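Long-range contacts in antifreeze protein (Marinomonas primoryensis, PDB 5JUH), which forms the C-terminal, calcium-binding RTX domain of a giant bacterial adhesin that binds its Antarctic bacterium to diatoms and ice and is probably exported by type I secretion: residues 97-102 / 109-114; 121-126 / 158-163. All blocks are in the same frame, centred on the assembly; numbering follows the deposited sequence.

Interaction 1. Residues 97-102 / 109-114; sequences FILNDT and DTITDF. With CA (calcium ion), chain C; CA (calcium ion), chain E.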
loop_
_atom_site.group_PDB
_atom_site.type_symbol
_atom_site.label_atom_id
_atom_site.label_comp_id
_atom_site.label_asym_id
_atom_site.label_seq_id
_atom_site.Cartn_x
_atom_site.Cartn_y
_atom_site.Cartn_z
ATOM N N PHE A 97 6.614 -1.286 -1.361
ATOM C CA PHE A 97 6.171 -2.656 -1.374
ATOM C C PHE A 97 5.178 -2.835 -2.481
ATOM O O PHE A 97 4.126 -2.207 -2.503
ATOM C CB PHE A 97 5.503 -3.063 -0.005
ATOM C CG PHE A 97 6.437 -2.848 1.171
ATOM C CD1 PHE A 97 7.253 -3.852 1.618
ATOM C CD2 PHE A 97 6.466 -1.646 1.901
ATOM C CE1 PHE A 97 8.109 -3.691 2.688
ATOM C CE2 PHE A 97 7.326 -1.465 2.959
ATOM C CZ PHE A 97 8.097 -2.487 3.377
ATOM N N ILE A 98 5.566 -3.644 -3.475
ATOM C CA ILE A 98 4.634 -3.958 -4.569
ATOM C C ILE A 98 3.778 -5.127 -4.252
ATOM O O ILE A 98 4.314 -6.148 -3.852
ATOM C CB ILE A 98 5.445 -4.232 -5.895
ATOM C CG1 ILE A 98 6.355 -3.049 -6.259
ATOM C CG2 ILE A 98 4.475 -4.517 -7.028
ATOM C CD1 ILE A 98 7.271 -3.323 -7.468
ATOM N N LEU A 99 2.478 -4.984 -4.338
ATOM C CA LEU A 99 1.578 -6.038 -3.919
ATOM C C LEU A 99 0.786 -6.553 -5.142
ATOM O O LEU A 99 0.327 -5.826 -5.970
ATOM C CB LEU A 99 0.568 -5.496 -2.860
ATOM C CG LEU A 99 1.355 -5.169 -1.565
ATOM C CD1 LEU A 99 0.337 -4.524 -0.647
ATOM C CD2 LEU A 99 1.851 -6.405 -0.871
ATOM N N ASN A 100 0.617 -7.838 -5.135
ATOM C CA ASN A 100 -0.166 -8.604 -6.106
ATOM C C ASN A 100 -1.562 -8.793 -5.618
ATOM O O ASN A 100 -1.830 -9.064 -4.433
ATOM C CB ASN A 100 0.566 -9.927 -6.424
ATOM C CG ASN A 100 0.735 -10.809 -5.229
ATOM O OD1 ASN A 100 0.325 -12.072 -5.259
ATOM N ND2 ASN A 100 1.317 -10.258 -4.184
ATOM N N ASP A 101 -2.480 -8.830 -6.555
ATOM C CA ASP A 101 -3.869 -9.130 -6.223
ATOM C C ASP A 101 -4.048 -10.666 -6.304
ATOM O O ASP A 101 -3.913 -11.248 -7.298
ATOM C CB ASP A 101 -4.696 -8.493 -7.340
ATOM C CG ASP A 101 -6.134 -8.482 -7.080
ATOM O OD1 ASP A 101 -6.602 -8.957 -6.014
ATOM O OD2 ASP A 101 -6.927 -8.061 -8.074
ATOM N N THR A 102 -4.491 -11.271 -5.289
ATOM C CA THR A 102 -4.804 -12.698 -5.219
ATOM C C THR A 102 -6.327 -12.826 -5.166
ATOM O O THR A 102 -6.996 -11.917 -4.807
ATOM C CB THR A 102 -4.187 -13.427 -3.994
ATOM O OG1 THR A 102 -4.787 -12.854 -2.828
ATOM C CG2 THR A 102 -2.676 -13.318 -3.949
ATOM N N ASP A 109 0.477 -11.288 1.070
ATOM C CA ASP A 109 1.748 -11.067 1.763
ATOM C C ASP A 109 1.607 -10.365 3.132
ATOM O O ASP A 109 0.646 -9.676 3.384
ATOM C CB ASP A 109 2.690 -10.294 0.892
ATOM C CG ASP A 109 3.039 -11.071 -0.394
ATOM O OD1 ASP A 109 3.099 -12.386 -0.416
ATOM O OD2 ASP A 109 3.294 -10.297 -1.411
ATOM N N THR A 110 2.645 -10.566 3.961
ATOM C CA THR A 110 2.830 -9.815 5.207
ATOM C C THR A 110 3.901 -8.772 4.956
ATOM O O THR A 110 4.987 -9.075 4.410
ATOM C CB THR A 110 3.210 -10.738 6.299
ATOM O OG1 THR A 110 2.167 -11.659 6.564
ATOM C CG2 THR A 110 3.578 -9.966 7.570
ATOM N N ILE A 111 3.607 -7.532 5.351
ATOM C CA ILE A 111 4.597 -6.460 5.394
ATOM C C ILE A 111 4.880 -6.247 6.865
ATOM O O ILE A 111 3.980 -5.794 7.581
ATOM C CB ILE A 111 4.127 -5.171 4.701
ATOM C CG1 ILE A 111 3.859 -5.453 3.192
ATOM C CG2 ILE A 111 5.199 -4.104 4.914
ATOM C CD1 ILE A 111 3.123 -4.328 2.563
ATOM N N THR A 112 6.072 -6.553 7.303
ATOM C CA THR A 112 6.335 -6.570 8.747
ATOM C C THR A 112 6.499 -5.168 9.354
ATOM O O THR A 112 6.072 -5.051 10.527
ATOM C CB THR A 112 7.534 -7.355 9.145
ATOM O OG1 THR A 112 8.699 -6.715 8.687
ATOM C CG2 THR A 112 7.544 -8.810 8.613
ATOM N N ASP A 113 6.915 -4.155 8.567
ATOM C CA ASP A 113 7.401 -2.950 9.178
ATOM C C ASP A 113 6.998 -1.738 8.320
ATOM O O ASP A 113 7.851 -0.824 8.093
ATOM C CB ASP A 113 8.933 -3.007 9.336
ATOM C CG ASP A 113 9.660 -2.977 7.935
ATOM O OD1 ASP A 113 9.080 -3.477 6.896
ATOM O OD2 ASP A 113 10.818 -2.483 7.950
ATOM N N PHE A 114 5.725 -1.667 7.889
ATOM C CA PHE A 114 5.350 -0.541 7.043
ATOM C C PHE A 114 5.360 0.727 7.923
ATOM O O PHE A 114 4.569 0.801 8.854
ATOM C CB PHE A 114 3.964 -0.752 6.467
ATOM C CG PHE A 114 3.530 0.329 5.492
ATOM C CD1 PHE A 114 4.048 0.293 4.235
ATOM C CD2 PHE A 114 2.671 1.355 5.835
ATOM C CE1 PHE A 114 3.738 1.223 3.325
ATOM C CE2 PHE A 114 2.287 2.352 4.895
ATOM C CZ PHE A 114 2.865 2.259 3.671
HETATM CA CA CA C . -8.104 -9.961 -4.546
HETATM CA CA CA E . 3.276 -13.690 -2.377
HETATM O O HOH W 1 4.700 -8.632 -2.877
HETATM O O HOH W 2 -6.740 -10.353 -2.662
HETATM O O HOH W 3 -7.345 -8.276 -3.005
HETATM O O HOH W 4 -9.253 -10.683 -6.531
HETATM O O HOH W 5 -9.829 -8.500 -4.511
HETATM O O HOH W 6 -9.609 -11.152 -3.481
#
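Phe97 faces Ile111, and two residues on Leu99 faces Asp109, as the two segments run in opposite directions: the CA atoms are 7.9 Å apart for Phe97 and Ile111 and 7.6 Å for Leu99 and Asp109. Such spacing exceeds that of paired strands, and side chains fill the interval. The principle is clearest at Phe97. Ile111 CG2 stands over the middle of its ring, 3.6 Å from the centroid and 11° off the normal, a CH-pi contact; it gets there by lying anti to the Ile111 backbone N. Phe97 CD2 in turn meets the Phe114 ring at its edge, 3.9 Å from Phe114 CD1, while Asp113, whose carboxylate is held by Leu91 N at OD2 and Gly90 N at OD1, brings OD1 obliquely to Phe97 CZ. Towards the other end, Leu99 CD2 lies 4.2 Å from Ile111 CD1. Here the core turns polar: a water sits 2.7 Å from Ile98 O and 2.6 Å from Asp109 OD2, spanning the two segments. Asp109 OD1 binds calcium at 2.4 Å with Asp82, Leu84 and Asp86, and Asp101 and Thr102 share a second, well-hydrated calcium. Apolar residues pointing inward between two parallel-stranded layers, with calcium in the turns, are the hallmark of the RTX beta-roll.

Interaction 2. Residues 121-126 / 158-163; sequences LDLTDL and VKVGGE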
loop_
_atom_site.group_PDB
_atom_site.type_symbol
_atom_site.label_atom_id
_atom_site.label_comp_id
_atom_site.label_asym_id
_atom_site.label_seq_id
_atom_site.Cartn_x
_atom_site.Cartn_y
_atom_site.Cartn_z
ATOM N N LEU A 121 3.052 1.865 -0.844
ATOM C CA LEU A 121 2.496 0.659 -1.395
ATOM C C LEU A 121 2.149 0.862 -2.874
ATOM O O LEU A 121 1.436 1.782 -3.233
ATOM C CB LEU A 121 1.194 0.346 -0.695
ATOM C CG LEU A 121 1.228 0.201 0.845
ATOM C CD1 LEU A 121 -0.151 -0.040 1.400
ATOM C CD2 LEU A 121 2.120 -0.992 1.215
ATOM N N ASP A 122 2.672 -0.011 -3.718
ATOM C CA ASP A 122 2.279 -0.014 -5.137
ATOM C C ASP A 122 1.068 -0.938 -5.284
ATOM O O ASP A 122 1.237 -2.164 -5.192
ATOM C CB ASP A 122 3.462 -0.384 -6.037
ATOM C CG ASP A 122 3.109 -0.311 -7.534
ATOM O OD1 ASP A 122 1.908 -0.446 -7.858
ATOM O OD2 ASP A 122 4.044 -0.070 -8.337
ATOM N N LEU A 123 -0.063 -0.324 -5.499
ATOM C CA LEU A 123 -1.286 -1.083 -5.546
ATOM C C LEU A 123 -1.866 -1.222 -6.947
ATOM O O LEU A 123 -2.958 -1.557 -7.062
ATOM C CB LEU A 123 -2.392 -0.381 -4.660
ATOM C CG LEU A 123 -1.945 -0.308 -3.174
ATOM C CD1 LEU A 123 -3.103 0.318 -2.392
ATOM C CD2 LEU A 123 -1.625 -1.701 -2.571
ATOM N N THR A 124 -1.057 -0.903 -7.925
ATOM C CA THR A 124 -1.541 -0.977 -9.334
ATOM C C THR A 124 -2.223 -2.279 -9.688
ATOM O O THR A 124 -3.243 -2.254 -10.258
ATOM C CB THR A 124 -0.358 -0.738 -10.303
ATOM O OG1 THR A 124 0.291 0.493 -10.003
ATOM C CG2 THR A 124 -0.857 -0.688 -11.763
ATOM N N ASP A 125 -1.631 -3.378 -9.239
ATOM C CA ASP A 125 -2.239 -4.668 -9.597
ATOM C C ASP A 125 -3.594 -4.933 -8.954
ATOM O O ASP A 125 -4.396 -5.613 -9.478
ATOM C CB ASP A 125 -1.267 -5.802 -9.199
ATOM C CG ASP A 125 -1.624 -7.139 -9.855
ATOM O OD1 ASP A 125 -1.674 -7.163 -11.040
ATOM O OD2 ASP A 125 -1.816 -8.041 -9.138
ATOM N N LEU A 126 -3.856 -4.336 -7.832
ATOM C CA LEU A 126 -5.149 -4.475 -7.194
ATOM C C LEU A 126 -6.221 -3.576 -7.770
ATOM O O LEU A 126 -7.360 -3.801 -7.559
ATOM C CB LEU A 126 -4.978 -4.135 -5.665
ATOM C CG LEU A 126 -4.213 -5.338 -5.105
ATOM C CD1 LEU A 126 -2.794 -5.208 -4.802
ATOM C CD2 LEU A 126 -4.998 -5.968 -4.051
ATOM N N VAL A 158 -5.076 -1.685 4.962
ATOM C CA VAL A 158 -5.343 -1.025 3.679
ATOM C C VAL A 158 -6.152 -2.023 2.865
ATOM O O VAL A 158 -5.725 -3.188 2.675
ATOM C CB VAL A 158 -3.998 -0.675 2.946
ATOM C CG1 VAL A 158 -4.258 -0.043 1.589
ATOM C CG2 VAL A 158 -3.145 0.259 3.795
ATOM N N LYS A 159 -7.290 -1.590 2.373
ATOM C CA LYS A 159 -8.238 -2.475 1.710
ATOM C C LYS A 159 -8.583 -1.896 0.352
ATOM O O LYS A 159 -8.730 -0.727 0.238
ATOM C CB LYS A 159 -9.500 -2.685 2.552
ATOM C CG LYS A 159 -9.182 -3.413 3.876
ATOM C CD LYS A 159 -10.477 -3.539 4.614
ATOM C CE LYS A 159 -10.276 -3.941 6.042
ATOM N NZ LYS A 159 -10.108 -5.310 6.310
ATOM N N VAL A 160 -8.775 -2.821 -0.601
ATOM C CA VAL A 160 -9.365 -2.492 -1.933
ATOM C C VAL A 160 -10.515 -3.398 -2.183
ATOM O O VAL A 160 -10.346 -4.546 -1.991
ATOM C CB VAL A 160 -8.259 -2.577 -3.039
ATOM C CG1 VAL A 160 -8.876 -2.301 -4.364
ATOM C CG2 VAL A 160 -7.105 -1.605 -2.864
ATOM N N GLY A 161 -11.729 -2.887 -2.439
ATOM C CA GLY A 161 -12.865 -3.791 -2.558
ATOM C C GLY A 161 -13.230 -4.577 -1.348
ATOM O O GLY A 161 -13.663 -5.745 -1.435
ATOM N N GLY A 162 -12.991 -3.953 -0.160
ATOM C CA GLY A 162 -13.201 -4.640 1.071
ATOM C C GLY A 162 -12.292 -5.709 1.498
ATOM O O GLY A 162 -12.628 -6.420 2.394
ATOM N N GLU A 163 -11.194 -5.898 0.762
ATOM C CA GLU A 163 -10.274 -6.925 1.047
ATOM C C GLU A 163 -8.910 -6.313 1.384
ATOM O O GLU A 163 -8.435 -5.457 0.677
ATOM C CB GLU A 163 -10.089 -7.874 -0.237
ATOM C CG GLU A 163 -11.326 -8.703 -0.698
ATOM C CD GLU A 163 -11.684 -9.913 0.125
ATOM O OE1 GLU A 163 -12.522 -10.751 -0.384
ATOM O OE2 GLU A 163 -11.171 -10.063 1.279
#
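This contact is apolar packing in which the end of strand 120-122 and the short helix after it meet strand 157-160 of the other sheet, where the parallel roll passes into the C-terminal part of the domain. The backbones stand well apart at one end and draw together at the other: the CA atoms of Leu121 and Val158 are 9.5 Å apart, those of Leu126 and Val160 7.0 Å. At the wider end the side chains bridge the gap by reaching towards each other tip to tip, with Leu121 CD1 3.8 Å from Val158 CG2. Leu123 slants across the other branch of the same valine, its CD1 4.2 Å from Val158 CG1. At the narrower end it is the root of the side chain that touches, Leu126 CB lying 4.3 Å from Val160 CG2, and the backbone joins in, with Leu126 O 3.8 Å from Val160 CG1. The chain bends towards this end through an Asx turn: Asp122 OD1 accepts both Thr124 OG1, at 2.8 Å, and Thr124 N, at 3.0 Å with an N-H...O angle of 160°. Leu123, between the two, is at the N-cap position of helix 124-127. A type I' turn through Gly161 and Gly162 then reverses the facing strand. Around the contact, Val165 of strand 163-168 touches Leu123 and both valines, Ile188 of strand 187-192 packs on Leu121 and Val158, and Phe97 of strand 96-98 closes on Leu121 from within the layer it shares with strand 120-122.

Followed from the N terminus, interaction 1 comes first, closing the turn between strands 96-98 and 110-111, with six residues between its segments; interaction 2 opens only afterwards and closes a longer excursion that includes helix 140-150 and strand 151-154. The two are therefore in series, neither nested nor crossed. Both bridge the same pair of sheets, since strands 96-98 and 120-122 are neighbours in one, while 110-111 and 157-160 each flank strand 163-168 in the other. They also touch: Phe97 O lies 2.9 Å from Asp122 N and Asp101 N 2.8 Å from Asp125 OD2, both probable hydrogen bonds. Together they join the calcium-binding roll to the antiparallel strands that follow.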